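Local coordinates for SAHS4 (Ramazzottius varieornatus, PDB 5Z4G), which probably acts as a secreted, heat-soluble molecular shield that helps the tardigrade survive desiccation, and binds zinc ions, at residues D32-P35 / E36-A40. Numbering follows the deposited sequence.
Sequences DGTP and ENWEA
P35 lies against the indole of W38, three residues further on, and the two side chains run alongside each other in the same direction. CD of the proline sits 3.6 Å above one face of the ring system, displaced toward its rim, while P35 CG comes to 3.6 Å from W38 CE3, on the benzene half of the indole. At the pyrrole end T34 closes in crosswise, its CB and CG2 each 4.0 Å from W38 CD1. With CG anti to the backbone N (chi1 -173°), the tryptophan sets its indole alongside P35 and T34. Underneath, the chain reverses in a type II beta turn from P35 to W38, with N37 at a positive phi of 65°. The turn is closed by W38 N donating to P35 O at 3.1 Å, a bent bond (139° at the hydrogen) that arrives from above the carbonyl plane. P35 is buried, and F145 touches both it and W38, whose ring also meets that of Y55. The other side is looser: E36 is exposed and only its CB brushes P35, while N37, also exposed, ties its ND2 to T151 O on strand 150-159. With an alanine in place of W38, P35 would probably lose the ring face under its CD and T34 its neighbour at CD1, opening a gap beside F145 and Y55. The turn, with N37 at the N-cap position but making no side-chain capping bond, ends the loop from strand 26-30 into helix 38-44, the first of two short helices inserted between the opening strands of a fatty-acid-binding-protein-like beta barrel.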
loop_
_atom_site.group_PDB
_atom_site.type_symbol
_atom_site.label_atom_id
_atom_site.label_comp_id
_atom_site.label_asym_id
_atom_site.label_seq_id
_atom_site.Cartn_x
_atom_site.Cartn_y
_atom_site.Cartn_z
ATOM N N ASP A 32 12.855 3.784 -8.875
ATOM C CA ASP A 32 12.601 4.485 -10.142
ATOM C C ASP A 32 11.777 3.632 -11.102
ATOM O O ASP A 32 11.981 2.427 -11.195
ATOM C CB ASP A 32 13.919 4.898 -10.799
ATOM C CG ASP A 32 14.525 6.167 -10.187
ATOM O OD1 ASP A 32 13.982 6.718 -9.206
ATOM O OD2 ASP A 32 15.564 6.621 -10.700
ATOM N N GLY A 33 10.836 4.269 -11.792
ATOM C CA GLY A 33 10.039 3.591 -12.803
ATOM C C GLY A 33 8.651 3.220 -12.337
ATOM O O GLY A 33 8.244 3.550 -11.216
ATOM N N THR A 34 7.930 2.539 -13.218
ATOM C CA THR A 34 6.548 2.136 -12.991
ATOM C C THR A 34 6.483 0.689 -12.503
ATOM O O THR A 34 7.408 -0.079 -12.755
ATOM C CB THR A 34 5.706 2.278 -14.278
ATOM O OG1 THR A 34 6.381 1.639 -15.370
ATOM C CG2 THR A 34 5.482 3.747 -14.604
ATOM N N PRO A 35 5.396 0.313 -11.792
ATOM C CA PRO A 35 5.261 -1.074 -11.340
ATOM C C PRO A 35 5.326 -2.074 -12.492
ATOM O O PRO A 35 4.962 -1.736 -13.626
ATOM C CB PRO A 35 3.866 -1.090 -10.718
ATOM C CG PRO A 35 3.703 0.296 -10.201
ATOM C CD PRO A 35 4.289 1.148 -11.289
ATOM N N GLU A 36 5.829 -3.274 -12.209
ATOM C CA GLU A 36 5.749 -4.394 -13.145
ATOM C C GLU A 36 4.291 -4.628 -13.527
ATOM O O GLU A 36 3.409 -4.628 -12.657
ATOM C CB GLU A 36 6.342 -5.660 -12.531
ATOM C CG GLU A 36 7.649 -6.120 -13.163
ATOM C CD GLU A 36 7.966 -7.581 -12.875
ATOM O OE1 GLU A 36 9.144 -7.886 -12.593
ATOM O OE2 GLU A 36 7.047 -8.430 -12.926
ATOM N N ASN A 37 4.050 -4.788 -14.832
ATOM C CA ASN A 37 2.711 -5.001 -15.396
ATOM C C ASN A 37 1.744 -3.803 -15.219
ATOM O O ASN A 37 0.521 -3.963 -15.295
ATOM C CB ASN A 37 2.104 -6.311 -14.851
ATOM C CG ASN A 37 1.138 -6.961 -15.819
ATOM O OD1 ASN A 37 1.315 -6.894 -17.036
ATOM N ND2 ASN A 37 0.117 -7.617 -15.278
ATOM N N TRP A 38 2.300 -2.609 -15.005
ATOM C CA TRP A 38 1.510 -1.392 -14.788
ATOM C C TRP A 38 0.496 -1.085 -15.884
ATOM O O TRP A 38 -0.651 -0.753 -15.572
ATOM C CB TRP A 38 2.422 -0.182 -14.564
ATOM C CG TRP A 38 1.713 1.091 -14.168
ATOM C CD1 TRP A 38 1.726 2.274 -14.848
ATOM C CD2 TRP A 38 0.904 1.309 -12.998
ATOM N NE1 TRP A 38 0.984 3.218 -14.176
ATOM C CE2 TRP A 38 0.472 2.657 -13.037
ATOM C CE3 TRP A 38 0.504 0.499 -11.917
ATOM C CZ2 TRP A 38 -0.351 3.216 -12.042
ATOM C CZ3 TRP A 38 -0.317 1.054 -10.923
ATOM C CH2 TRP A 38 -0.729 2.405 -10.995
ATOM N N GLU A 39 0.917 -1.198 -17.151
ATOM C CA GLU A 39 0.040 -0.906 -18.290
ATOM C C GLU A 39 -1.222 -1.767 -18.248
ATOM O O GLU A 39 -2.331 -1.237 -18.341
ATOM C CB GLU A 39 0.760 -1.057 -19.639
ATOM C CG GLU A 39 0.045 -0.338 -20.782
ATOM C CD GLU A 39 0.480 -0.780 -22.173
ATOM O OE1 GLU A 39 0.655 0.102 -23.035
ATOM O OE2 GLU A 39 0.633 -1.995 -22.421
ATOM N N ALA A 40 -1.038 -3.076 -18.078
ATOM C CA ALA A 40 -2.150 -4.028 -17.981
ATOM C C ALA A 40 -3.050 -3.772 -16.763
ATOM O O ALA A 40 -4.276 -3.883 -16.875
ATOM C CB ALA A 40 -1.634 -5.465 -17.975
#